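Local coordinates for SCARECROW-LIKE protein 7 (Oryza sativa Japonica Group, PDB 5HYZ) that binds DNA through its GRAS domain as a homodimeric, probable transcription factor in plant development and abiotic stress resistance, at residues I113-I118 and I122-L127; L127-A132 and R168-L173; R141-G146 and P199-A204; A162-L167 and F178-L183. All blocks are in the same frame, centred on the assembly; numbering follows the deposited sequence.

Contact 1 of 4, residues I113-I118 and I122-L127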
loop_
_atom_site.group_PDB
_atom_site.type_symbol
_atom_site.label_atom_id
_atom_site.label_comp_id
_atom_site.label_asym_id
_atom_site.label_seq_id
_atom_site.Cartn_x
_atom_site.Cartn_y
_atom_site.Cartn_z
ATOM N N ILE A 113 4.361 21.300 -12.054
ATOM C CA ILE A 113 5.343 20.385 -11.428
ATOM C C ILE A 113 6.471 20.054 -12.423
ATOM O O ILE A 113 6.180 19.663 -13.545
ATOM C CB ILE A 113 4.660 19.039 -11.049
ATOM C CG1 ILE A 113 3.459 19.259 -10.114
ATOM C CG2 ILE A 113 5.678 18.021 -10.452
ATOM C CD1 ILE A 113 3.831 19.976 -8.819
ATOM N N VAL A 114 7.720 20.209 -12.020
ATOM C CA VAL A 114 8.840 19.761 -12.845
ATOM C C VAL A 114 9.468 18.584 -12.184
ATOM O O VAL A 114 10.018 18.700 -11.095
ATOM C CB VAL A 114 9.870 20.912 -13.072
ATOM C CG1 VAL A 114 11.056 20.377 -14.001
ATOM C CG2 VAL A 114 9.147 22.067 -13.727
ATOM N N ASP A 115 9.370 17.417 -12.803
ATOM C CA ASP A 115 9.916 16.196 -12.214
ATOM C C ASP A 115 11.216 15.788 -12.897
ATOM O O ASP A 115 11.189 15.298 -14.061
ATOM C CB ASP A 115 8.885 15.035 -12.302
ATOM C CG ASP A 115 9.267 13.851 -11.418
ATOM O OD1 ASP A 115 10.223 13.944 -10.612
ATOM O OD2 ASP A 115 8.581 12.801 -11.459
ATOM N N PHE A 116 12.362 16.005 -12.215
ATOM C CA PHE A 116 13.633 15.541 -12.724
ATOM C C PHE A 116 13.826 14.110 -12.300
ATOM O O PHE A 116 14.139 13.802 -11.127
ATOM C CB PHE A 116 14.800 16.404 -12.214
ATOM C CG PHE A 116 14.905 17.720 -12.896
ATOM C CD1 PHE A 116 15.586 17.847 -14.133
ATOM C CD2 PHE A 116 14.372 18.850 -12.288
ATOM C CE1 PHE A 116 15.668 19.103 -14.718
ATOM C CE2 PHE A 116 14.441 20.102 -12.828
ATOM C CZ PHE A 116 15.111 20.230 -14.094
ATOM N N GLY A 117 13.522 13.204 -13.219
ATOM C CA GLY A 117 13.729 11.791 -13.017
ATOM C C GLY A 117 12.415 11.073 -12.759
ATOM O O GLY A 117 12.322 10.271 -11.862
ATOM N N ILE A 118 11.394 11.323 -13.575
ATOM C CA ILE A 118 10.158 10.549 -13.418
ATOM C C ILE A 118 10.341 9.069 -13.790
ATOM O O ILE A 118 11.056 8.745 -14.709
ATOM C CB ILE A 118 8.999 11.164 -14.249
ATOM C CG1 ILE A 118 7.678 10.421 -14.036
ATOM C CG2 ILE A 118 9.321 11.124 -15.772
ATOM C CD1 ILE A 118 6.476 11.281 -14.459
ATOM N N ILE A 122 3.025 7.306 -10.418
ATOM C CA ILE A 122 2.189 7.191 -9.185
ATOM C C ILE A 122 2.360 8.367 -8.225
ATOM O O ILE A 122 1.380 8.787 -7.589
ATOM C CB ILE A 122 2.456 5.838 -8.482
ATOM C CG1 ILE A 122 1.307 5.589 -7.458
ATOM C CG2 ILE A 122 3.805 5.850 -7.851
ATOM C CD1 ILE A 122 1.295 4.188 -6.811
ATOM N N GLN A 123 3.575 8.965 -8.149
ATOM C CA GLN A 123 3.686 10.147 -7.286
ATOM C C GLN A 123 2.681 11.221 -7.693
ATOM O O GLN A 123 2.066 11.908 -6.877
ATOM C CB GLN A 123 5.126 10.743 -7.365
ATOM C CG GLN A 123 5.268 11.977 -6.394
ATOM C CD GLN A 123 6.734 12.504 -6.250
ATOM O OE1 GLN A 123 7.678 12.019 -6.913
ATOM N NE2 GLN A 123 6.888 13.512 -5.429
ATOM N N TRP A 124 2.541 11.414 -9.021
ATOM C CA TRP A 124 1.683 12.495 -9.451
ATOM C C TRP A 124 0.229 12.146 -9.424
ATOM O O TRP A 124 -0.591 13.036 -9.265
ATOM C CB TRP A 124 2.135 12.962 -10.892
ATOM C CG TRP A 124 3.608 13.284 -10.813
ATOM C CD1 TRP A 124 4.607 12.772 -11.605
ATOM C CD2 TRP A 124 4.271 14.105 -9.799
ATOM N NE1 TRP A 124 5.833 13.238 -11.175
ATOM C CE2 TRP A 124 5.661 14.043 -10.079
ATOM C CE3 TRP A 124 3.818 14.880 -8.709
ATOM C CZ2 TRP A 124 6.619 14.700 -9.296
ATOM C CZ3 TRP A 124 4.787 15.527 -7.871
ATOM C CH2 TRP A 124 6.194 15.433 -8.200
ATOM N N ALA A 125 -0.099 10.880 -9.564
ATOM C CA ALA A 125 -1.502 10.493 -9.365
ATOM C C ALA A 125 -1.900 10.769 -7.899
ATOM O O ALA A 125 -2.957 11.351 -7.628
ATOM C CB ALA A 125 -1.695 9.025 -9.712
ATOM N N ALA A 126 -0.985 10.440 -6.983
ATOM C CA ALA A 126 -1.247 10.735 -5.578
ATOM C C ALA A 126 -1.384 12.242 -5.332
ATOM O O ALA A 126 -2.271 12.728 -4.564
ATOM C CB ALA A 126 -0.123 10.088 -4.696
ATOM N N LEU A 127 -0.491 13.026 -5.943
ATOM C CA LEU A 127 -0.558 14.448 -5.741
ATOM C C LEU A 127 -1.849 15.036 -6.346
ATOM O O LEU A 127 -2.465 15.920 -5.776
ATOM C CB LEU A 127 0.670 15.163 -6.415
ATOM C CG LEU A 127 0.624 16.677 -6.120
ATOM C CD1 LEU A 127 1.060 17.027 -4.660
ATOM C CD2 LEU A 127 1.578 17.464 -7.049
HETATM O O HOH W 1 8.012 10.950 -9.642
#
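Trp124 reaches from helix 122-127 to the strand at Asp115, and its indole illustrates how one flat group can be fixed by different partners on its faces and its rim. Trp124 NE1 donates to Asp115 OD2 at 2.8 Å, with an N-H...O angle of 150°. The acceptor lies almost in the indole plane, whereas the indole N-H meets the oxygen from above the carboxylate plane; the two flat groups stand 85° apart. On the same rim, Ile118 CD1 packs beside Trp124 CD1 at 3.7 Å. One ring face receives Ile113 CG2, a CH-pi contact 3.6 Å from the centroid of the six-membered ring of Trp124. This methyl gets there because it is anti to the backbone N, while the CG1 branch of Ile113 meets Leu127 tip to tip, Ile113 CD1 to Leu127 CD2 at 3.8 Å. Gln123 CG, from the preceding residue, lies over the rim of the opposite face. A water donates to both Asp115 OD2 and Gln123 OE1, so OD2 accepts two bonds in a buried setting, and Asn206 binds OD1 of the same carboxylate. Ile113, Val114 and Asp115 belong to the predicted VHIID motif. The contact joins the first strand and helix of a beta-alpha-beta crossover in the Rossmann-like part of the GRAS domain: strand 110-118 runs between strands 141-148 and 202-208, and helix 122-132 lies over it beside helix 89-104.

Contact 2 of 4, residues L127-A132 and R168-L173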
loop_
_atom_site.group_PDB
_atom_site.type_symbol
_atom_site.label_atom_id
_atom_site.label_comp_id
_atom_site.label_asym_id
_atom_site.label_seq_id
_atom_site.Cartn_x
_atom_site.Cartn_y
_atom_site.Cartn_z
ATOM N N LEU A 127 -0.491 13.026 -5.943
ATOM C CA LEU A 127 -0.558 14.448 -5.741
ATOM C C LEU A 127 -1.849 15.036 -6.346
ATOM O O LEU A 127 -2.465 15.920 -5.776
ATOM C CB LEU A 127 0.670 15.163 -6.415
ATOM C CG LEU A 127 0.624 16.677 -6.120
ATOM C CD1 LEU A 127 1.060 17.027 -4.660
ATOM C CD2 LEU A 127 1.578 17.464 -7.049
ATOM N N LEU A 128 -2.230 14.562 -7.518
ATOM C CA LEU A 128 -3.477 15.070 -8.133
ATOM C C LEU A 128 -4.671 14.820 -7.195
ATOM O O LEU A 128 -5.510 15.684 -6.966
ATOM C CB LEU A 128 -3.710 14.368 -9.467
ATOM C CG LEU A 128 -2.811 14.910 -10.614
ATOM C CD1 LEU A 128 -2.899 13.967 -11.878
ATOM C CD2 LEU A 128 -3.208 16.358 -10.936
ATOM N N GLN A 129 -4.743 13.611 -6.682
ATOM C CA GLN A 129 -5.829 13.313 -5.717
ATOM C C GLN A 129 -5.812 14.257 -4.513
ATOM O O GLN A 129 -6.863 14.829 -4.070
ATOM C CB GLN A 129 -5.691 11.865 -5.270
ATOM C CG GLN A 129 -6.772 11.399 -4.188
ATOM C CD GLN A 129 -8.126 11.216 -4.814
ATOM O OE1 GLN A 129 -8.257 11.061 -6.020
ATOM N NE2 GLN A 129 -9.180 11.235 -3.973
ATOM N N ALA A 130 -4.601 14.473 -3.984
ATOM C CA ALA A 130 -4.458 15.388 -2.848
ATOM C C ALA A 130 -4.814 16.831 -3.181
ATOM O O ALA A 130 -5.504 17.480 -2.405
ATOM C CB ALA A 130 -3.017 15.290 -2.268
ATOM N N LEU A 131 -4.374 17.344 -4.340
ATOM C CA LEU A 131 -4.696 18.694 -4.766
ATOM C C LEU A 131 -6.207 18.848 -4.933
ATOM O O LEU A 131 -6.756 19.917 -4.650
ATOM C CB LEU A 131 -3.984 19.045 -6.126
ATOM C CG LEU A 131 -2.454 19.240 -5.973
ATOM C CD1 LEU A 131 -1.736 19.269 -7.347
ATOM C CD2 LEU A 131 -2.198 20.506 -5.180
ATOM N N ALA A 132 -6.863 17.779 -5.384
ATOM C CA ALA A 132 -8.294 17.907 -5.679
ATOM C C ALA A 132 -9.022 18.123 -4.405
ATOM O O ALA A 132 -10.064 18.781 -4.407
ATOM C CB ALA A 132 -8.841 16.684 -6.406
ATOM N N ARG A 168 -3.336 11.567 -17.606
ATOM C CA ARG A 168 -4.393 12.398 -18.177
ATOM C C ARG A 168 -5.766 11.759 -17.954
ATOM O O ARG A 168 -6.729 12.470 -17.647
ATOM C CB ARG A 168 -4.135 12.596 -19.709
ATOM C CG ARG A 168 -3.009 13.614 -19.976
ATOM C CD ARG A 168 -2.637 13.609 -21.559
ATOM N NE ARG A 168 -1.525 14.583 -21.823
ATOM C CZ ARG A 168 -1.720 15.873 -22.015
ATOM N NH1 ARG A 168 -2.968 16.379 -21.985
ATOM N NH2 ARG A 168 -0.673 16.661 -22.240
ATOM N N ASP A 169 -5.847 10.426 -18.052
ATOM C CA ASP A 169 -7.151 9.735 -17.783
ATOM C C ASP A 169 -7.563 9.949 -16.317
ATOM O O ASP A 169 -8.737 10.197 -15.959
ATOM C CB ASP A 169 -7.080 8.234 -18.100
ATOM C CG ASP A 169 -6.987 7.951 -19.618
ATOM O OD1 ASP A 169 -7.211 8.885 -20.430
ATOM O OD2 ASP A 169 -6.644 6.810 -19.973
ATOM N N PHE A 170 -6.548 9.900 -15.431
ATOM C CA PHE A 170 -6.852 10.117 -13.999
ATOM C C PHE A 170 -7.354 11.510 -13.689
ATOM O O PHE A 170 -8.335 11.743 -12.922
ATOM C CB PHE A 170 -5.563 9.801 -13.201
ATOM C CG PHE A 170 -5.765 9.756 -11.692
ATOM C CD1 PHE A 170 -6.355 8.656 -11.118
ATOM C CD2 PHE A 170 -5.341 10.820 -10.873
ATOM C CE1 PHE A 170 -6.561 8.598 -9.757
ATOM C CE2 PHE A 170 -5.575 10.771 -9.480
ATOM C CZ PHE A 170 -6.156 9.630 -8.948
ATOM N N ALA A 171 -6.684 12.501 -14.293
ATOM C CA ALA A 171 -7.082 13.871 -14.094
ATOM C C ALA A 171 -8.522 14.107 -14.592
ATOM O O ALA A 171 -9.220 14.947 -14.034
ATOM C CB ALA A 171 -6.107 14.849 -14.846
ATOM N N LYS A 172 -8.899 13.438 -15.691
ATOM C CA LYS A 172 -10.323 13.558 -16.126
ATOM C C LYS A 172 -11.297 13.153 -15.002
ATOM O O LYS A 172 -12.337 13.821 -14.801
ATOM C CB LYS A 172 -10.579 12.707 -17.335
ATOM C CG LYS A 172 -9.907 13.323 -18.539
ATOM C CD LYS A 172 -10.079 12.354 -19.707
ATOM C CE LYS A 172 -9.336 12.863 -20.950
ATOM N NZ LYS A 172 -9.220 11.694 -21.847
ATOM N N LEU A 173 -10.920 12.112 -14.257
ATOM C CA LEU A 173 -11.793 11.653 -13.146
ATOM C C LEU A 173 -11.808 12.597 -11.945
ATOM O O LEU A 173 -12.622 12.439 -11.033
ATOM C CB LEU A 173 -11.334 10.287 -12.668
ATOM C CG LEU A 173 -11.347 9.181 -13.692
ATOM C CD1 LEU A 173 -10.850 7.904 -13.015
ATOM C CD2 LEU A 173 -12.713 9.014 -14.292
#
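Gln129 OE1, hydrogen-bonded to the hydroxyl of Ser334 of the second subunit, also lies 3.9 Å from Phe170 CZ, and Gln129 NE2 makes a weak bond to the carbonyl of Tyr331 of that subunit. Two neighbouring helices of the Rossmann-like fold meet here, 122-132 and 157-174, packed almost parallel: their short segments make an angle of 18° with the axes 10.3 Å apart. Such a pair, each helix following a strand of the parallel part of the sheet, is a familiar example of layered alpha/beta packing. The amide of Gln129 is inclined 60° to the Phe170 ring and its chain folds at the CB-CG bond, which carries the polar end over to the dimer interface. Phe170 is the main apolar bridge. Its CG is anti to the backbone N (chi1 -171°), sending the ring toward helix 122-132, where the Leu128 side chain runs alongside it, pointing the other way. Ser334 of the second subunit also packs on Phe170, so the aromatic joins intrachain and intersubunit surfaces. Toward the sheet, Phe178 touches both Leu128 and Ala171. Leu128 CB sits at the edge of the ring, near its plane, 4.1 Å from Phe170 CE2.

Contact 3 of 4, residues R141-G146 and P199-A204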
loop_
_atom_site.group_PDB
_atom_site.type_symbol
_atom_site.label_atom_id
_atom_site.label_comp_id
_atom_site.label_asym_id
_atom_site.label_seq_id
_atom_site.Cartn_x
_atom_site.Cartn_y
_atom_site.Cartn_z
ATOM N N ARG A 141 -5.679 24.540 -12.905
ATOM C CA ARG A 141 -4.854 23.874 -13.903
ATOM C C ARG A 141 -3.624 23.270 -13.224
ATOM O O ARG A 141 -2.994 23.922 -12.371
ATOM C CB ARG A 141 -4.368 24.882 -14.983
ATOM C CG ARG A 141 -3.556 24.187 -16.130
ATOM C CD ARG A 141 -2.976 25.223 -17.135
ATOM N NE ARG A 141 -2.023 26.144 -16.518
ATOM C CZ ARG A 141 -1.292 27.031 -17.190
ATOM N NH1 ARG A 141 -1.464 27.119 -18.505
ATOM N NH2 ARG A 141 -0.426 27.831 -16.551
ATOM N N ILE A 142 -3.289 22.052 -13.634
ATOM C CA ILE A 142 -2.051 21.413 -13.204
ATOM C C ILE A 142 -1.282 20.961 -14.453
ATOM O O ILE A 142 -1.842 20.221 -15.303
ATOM C CB ILE A 142 -2.355 20.211 -12.268
ATOM C CG1 ILE A 142 -3.030 20.777 -11.010
ATOM C CG2 ILE A 142 -1.058 19.475 -11.939
ATOM C CD1 ILE A 142 -4.008 19.804 -10.347
ATOM N N ARG A 143 -0.016 21.409 -14.564
ATOM C CA ARG A 143 0.855 20.944 -15.632
ATOM C C ARG A 143 2.019 20.178 -15.046
ATOM O O ARG A 143 2.492 20.514 -13.956
ATOM C CB ARG A 143 1.398 22.155 -16.423
ATOM C CG ARG A 143 0.302 22.854 -17.167
ATOM C CD ARG A 143 0.955 23.660 -18.323
ATOM N NE ARG A 143 1.777 24.743 -17.829
ATOM C CZ ARG A 143 2.919 25.174 -18.377
ATOM N NH1 ARG A 143 3.471 24.591 -19.432
ATOM N NH2 ARG A 143 3.535 26.201 -17.835
ATOM N N ILE A 144 2.446 19.120 -15.704
ATOM C CA ILE A 144 3.630 18.379 -15.293
ATOM C C ILE A 144 4.618 18.299 -16.460
ATOM O O ILE A 144 4.240 17.993 -17.597
ATOM C CB ILE A 144 3.251 16.948 -14.811
ATOM C CG1 ILE A 144 2.245 17.083 -13.662
ATOM C CG2 ILE A 144 4.519 16.198 -14.348
ATOM C CD1 ILE A 144 2.045 15.780 -12.902
ATOM N N THR A 145 5.866 18.657 -16.186
ATOM C CA THR A 145 6.940 18.481 -17.169
ATOM C C THR A 145 7.874 17.405 -16.650
ATOM O O THR A 145 8.421 17.549 -15.554
ATOM C CB THR A 145 7.711 19.823 -17.381
ATOM O OG1 THR A 145 6.798 20.803 -17.893
ATOM C CG2 THR A 145 8.860 19.563 -18.373
ATOM N N GLY A 146 8.027 16.309 -17.379
ATOM C CA GLY A 146 8.798 15.213 -16.832
ATOM C C GLY A 146 10.078 14.900 -17.585
ATOM O O GLY A 146 10.053 14.733 -18.806
ATOM N N PRO A 199 4.100 33.058 -15.909
ATOM C CA PRO A 199 4.163 33.918 -14.725
ATOM C C PRO A 199 2.987 33.692 -13.749
ATOM O O PRO A 199 3.138 33.970 -12.558
ATOM C CB PRO A 199 4.151 35.339 -15.330
ATOM C CG PRO A 199 3.420 35.190 -16.619
ATOM C CD PRO A 199 3.803 33.812 -17.142
ATOM N N ASP A 200 1.865 33.143 -14.210
ATOM C CA ASP A 200 0.729 33.008 -13.295
ATOM C C ASP A 200 0.610 31.636 -12.602
ATOM O O ASP A 200 -0.456 31.300 -12.092
ATOM C CB ASP A 200 -0.578 33.317 -14.055
ATOM C CG ASP A 200 -0.826 32.359 -15.246
ATOM O OD1 ASP A 200 0.080 31.577 -15.641
ATOM O OD2 ASP A 200 -1.952 32.366 -15.790
ATOM N N GLU A 201 1.677 30.838 -12.572
ATOM C CA GLU A 201 1.534 29.501 -12.006
ATOM C C GLU A 201 2.613 29.343 -10.954
ATOM O O GLU A 201 3.650 30.001 -11.017
ATOM C CB GLU A 201 1.654 28.424 -13.111
ATOM C CG GLU A 201 3.021 28.340 -13.616
ATOM C CD GLU A 201 3.163 27.510 -14.911
ATOM O OE1 GLU A 201 2.132 26.982 -15.363
ATOM O OE2 GLU A 201 4.348 27.390 -15.348
ATOM N N ALA A 202 2.367 28.519 -9.952
ATOM C CA ALA A 202 3.407 28.185 -8.989
ATOM C C ALA A 202 4.139 26.964 -9.490
ATOM O O ALA A 202 3.512 26.004 -9.937
ATOM C CB ALA A 202 2.822 27.893 -7.610
ATOM N N VAL A 203 5.453 26.960 -9.320
ATOM C CA VAL A 203 6.263 25.863 -9.765
ATOM C C VAL A 203 6.782 25.068 -8.552
ATOM O O VAL A 203 7.213 25.676 -7.566
ATOM C CB VAL A 203 7.477 26.399 -10.565
ATOM C CG1 VAL A 203 8.381 25.240 -10.884
ATOM C CG2 VAL A 203 6.979 27.109 -11.855
ATOM N N ALA A 204 6.722 23.735 -8.624
ATOM C CA ALA A 204 7.435 22.882 -7.686
ATOM C C ALA A 204 8.371 21.999 -8.473
ATOM O O ALA A 204 7.983 21.416 -9.490
ATOM C CB ALA A 204 6.441 22.018 -6.848
HETATM O O HOH W 2 -0.581 25.282 -14.390
#
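The guanidinium groups of Arg141 and Arg143 converge on the carboxylate of Glu201: Arg143 NE lies above the centre of one face of the Arg141 group, and Glu201 meets the Arg143 group at its edge. The planes of Arg143 and Glu201 are 24° apart, nearly coplanar. Arg143 NH2 gives Glu201 OE1 a fairly straight bond of 2.9 Å, at 162°, directed to the syn lone pair. Weaker bonds run from Arg143 NE to OE1 and from NH2 to OE2, so the straighter of the two NH2 bonds goes to OE1. Arg141 arrives more obliquely, its plane 54° from the carboxylate, and brings NH2 to 2.9 Å from Glu201 OE1. Both arginine chains bend at chi3 to reach the acid, and a water accepts from Arg141 NE at 2.7 Å. The two arginines thus share one carboxylate, and Glu198 adds a salt bridge to Arg141 NH2. Arg143 NH2 is also bound to the carbonyl of Leu196, while His112 ND1 and the backbone N of Glu198 hold Glu201 OE2. Asp200 is a looser member of the network: its OD1 makes a long salt bridge of 3.9 Å to Arg141 NH2, and its OD2 pairs with Lys110. This surface network spans strand 110-118, which lies between strands 141-148 and 202-208 in the parallel part of the sheet, and links the start of the former to the loop leading into the latter.

Contact 4 of 4, residues A162-L167 and F178-L183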
loop_
_atom_site.group_PDB
_atom_site.type_symbol
_atom_site.label_atom_id
_atom_site.label_comp_id
_atom_site.label_asym_id
_atom_site.label_seq_id
_atom_site.Cartn_x
_atom_site.Cartn_y
_atom_site.Cartn_z
ATOM N N ALA A 162 2.852 5.977 -22.025
ATOM C CA ALA A 162 1.818 5.280 -21.264
ATOM C C ALA A 162 1.511 6.015 -19.942
ATOM O O ALA A 162 0.374 6.058 -19.517
ATOM C CB ALA A 162 2.233 3.821 -20.987
ATOM N N THR A 163 2.559 6.507 -19.295
ATOM C CA THR A 163 2.372 7.313 -18.058
ATOM C C THR A 163 1.570 8.596 -18.338
ATOM O O THR A 163 0.713 9.012 -17.587
ATOM C CB THR A 163 3.734 7.663 -17.462
ATOM O OG1 THR A 163 4.367 6.479 -16.997
ATOM C CG2 THR A 163 3.657 8.732 -16.333
ATOM N N ASN A 164 1.900 9.267 -19.437
ATOM C CA ASN A 164 1.148 10.418 -19.842
ATOM C C ASN A 164 -0.328 10.120 -19.983
ATOM O O ASN A 164 -1.190 10.805 -19.423
ATOM C CB ASN A 164 1.770 10.909 -21.197
ATOM C CG ASN A 164 1.314 12.281 -21.626
ATOM O OD1 ASN A 164 0.319 12.801 -21.167
ATOM N ND2 ASN A 164 2.056 12.870 -22.613
ATOM N N THR A 165 -0.632 9.082 -20.756
ATOM C CA THR A 165 -2.019 8.673 -20.922
ATOM C C THR A 165 -2.692 8.351 -19.613
ATOM O O THR A 165 -3.787 8.824 -19.342
ATOM C CB THR A 165 -2.099 7.456 -21.848
ATOM O OG1 THR A 165 -1.710 7.954 -23.144
ATOM C CG2 THR A 165 -3.530 6.950 -21.947
ATOM N N ARG A 166 -1.981 7.603 -18.788
ATOM C CA ARG A 166 -2.582 7.211 -17.523
ATOM C C ARG A 166 -2.875 8.408 -16.614
ATOM O O ARG A 166 -3.943 8.479 -15.989
ATOM C CB ARG A 166 -1.649 6.202 -16.856
ATOM C CG ARG A 166 -2.354 5.118 -16.183
ATOM C CD ARG A 166 -1.405 4.074 -15.565
ATOM N NE ARG A 166 -2.193 3.349 -14.573
ATOM C CZ ARG A 166 -1.693 2.489 -13.700
ATOM N NH1 ARG A 166 -0.395 2.259 -13.685
ATOM N NH2 ARG A 166 -2.496 1.887 -12.850
ATOM N N LEU A 167 -1.937 9.361 -16.527
ATOM C CA LEU A 167 -2.178 10.541 -15.713
ATOM C C LEU A 167 -3.276 11.440 -16.269
ATOM O O LEU A 167 -4.075 12.018 -15.535
ATOM C CB LEU A 167 -0.919 11.415 -15.552
ATOM C CG LEU A 167 0.166 10.737 -14.700
ATOM C CD1 LEU A 167 1.468 11.588 -14.810
ATOM C CD2 LEU A 167 -0.318 10.735 -13.208
ATOM N N PHE A 178 -5.521 19.503 -17.082
ATOM C CA PHE A 178 -4.231 18.862 -16.813
ATOM C C PHE A 178 -3.405 18.722 -18.094
ATOM O O PHE A 178 -3.938 18.393 -19.138
ATOM C CB PHE A 178 -4.473 17.474 -16.187
ATOM C CG PHE A 178 -3.223 16.667 -15.994
ATOM C CD1 PHE A 178 -2.402 16.897 -14.877
ATOM C CD2 PHE A 178 -2.890 15.682 -16.905
ATOM C CE1 PHE A 178 -1.225 16.152 -14.687
ATOM C CE2 PHE A 178 -1.709 14.930 -16.760
ATOM C CZ PHE A 178 -0.871 15.154 -15.633
ATOM N N GLU A 179 -2.085 18.862 -17.990
ATOM C CA GLU A 179 -1.194 18.563 -19.113
ATOM C C GLU A 179 0.052 17.869 -18.590
ATOM O O GLU A 179 0.506 18.201 -17.495
ATOM C CB GLU A 179 -0.739 19.847 -19.820
ATOM C CG GLU A 179 -1.918 20.749 -20.158
ATOM C CD GLU A 179 -1.516 22.008 -20.919
ATOM O OE1 GLU A 179 -0.312 22.389 -20.923
ATOM O OE2 GLU A 179 -2.427 22.620 -21.510
ATOM N N PHE A 180 0.604 16.973 -19.384
ATOM C CA PHE A 180 1.901 16.315 -19.105
ATOM C C PHE A 180 2.714 16.375 -20.392
ATOM O O PHE A 180 2.185 16.009 -21.470
ATOM C CB PHE A 180 1.691 14.846 -18.715
ATOM C CG PHE A 180 2.989 14.068 -18.461
ATOM C CD1 PHE A 180 3.731 13.497 -19.517
ATOM C CD2 PHE A 180 3.457 13.904 -17.153
ATOM C CE1 PHE A 180 4.910 12.830 -19.301
ATOM C CE2 PHE A 180 4.628 13.196 -16.900
ATOM C CZ PHE A 180 5.377 12.661 -17.985
ATOM N N VAL A 181 3.971 16.805 -20.281
ATOM C CA VAL A 181 4.882 16.691 -21.427
ATOM C C VAL A 181 6.230 16.180 -20.957
ATOM O O VAL A 181 6.607 16.441 -19.798
ATOM C CB VAL A 181 5.002 18.110 -22.123
ATOM C CG1 VAL A 181 5.781 19.091 -21.276
ATOM C CG2 VAL A 181 5.730 17.985 -23.375
ATOM N N PRO A 182 6.957 15.447 -21.797
ATOM C CA PRO A 182 8.327 15.006 -21.482
ATOM C C PRO A 182 9.402 15.916 -22.021
ATOM O O PRO A 182 9.135 16.669 -22.957
ATOM C CB PRO A 182 8.423 13.680 -22.209
ATOM C CG PRO A 182 7.676 13.977 -23.515
ATOM C CD PRO A 182 6.487 14.835 -23.080
ATOM N N LEU A 183 10.598 15.842 -21.446
ATOM C CA LEU A 183 11.801 16.460 -22.042
ATOM C C LEU A 183 12.795 15.340 -22.223
ATOM O O LEU A 183 13.278 14.767 -21.242
ATOM C CB LEU A 183 12.362 17.601 -21.133
ATOM C CG LEU A 183 11.450 18.811 -20.952
ATOM C CD1 LEU A 183 12.108 19.774 -19.993
ATOM C CD2 LEU A 183 11.234 19.559 -22.335
#
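Leu167 and Asn164, one helical turn apart, press on the Phe180 ring from helix 162-167, and together they show how a helix can settle on a strand with an apolar interior and a polar margin. On the buried, apolar side Leu167 serves two aromatics: its CB packs against Phe178 CZ at 3.7 Å, and its CD1 reaches Phe180 CD2 at 3.8 Å. Both phenylalanines have CG anti to the backbone N, which projects their rings to the helix. The other side is close too, but it sits at a partly exposed rim. There Asn164 brings its amide obliquely to the ring, with Asn164 CG 3.4 Å from Phe180 CD1 and the two planes 53° apart. This polar margin is organised by Arg168, whose NE binds Asn164 OD1 and whose NH2 binds the carbonyl O of Phe180, tying side chain and strand backbone together. Helix and strand run antiparallel, 174° between their directions, as expected in the beta-alpha-beta unit of strand 141-148, helix 157-174 and strand 177-182. Ile144 of the adjacent strand touches both phenylalanines, helix 122-132 meets Leu167 through Trp124 and Ala125, and Trp341 of the second subunit packs on Leu167.

How the contacts relate
The four contacts lie on neighbouring strands of one Rossmann-like sheet and on two helices that pack against it, with centres 10 to 14 Å apart. Contacts 1 and 2 share Leu127 on helix 122-132, and contacts 2 and 4 share helix 157-174. Contacts 1 and 4 meet where Ile118 CD1 packs on Phe180 CE2 at 3.6 Å. Contact 3 is joined to contacts 1 and 4 through the sheet: Ile113 N lies 2.8 Å from Arg143 O, and Ile144 N lies 2.8 Å from Glu179 O, both probable hydrogen bonds. Contacts 2 and 3 meet where Leu128 CD2 touches Ile142 CD1 at 3.6 Å. Contacts 1, 2 and 4 also touch the second subunit, whereas contact 3 does not.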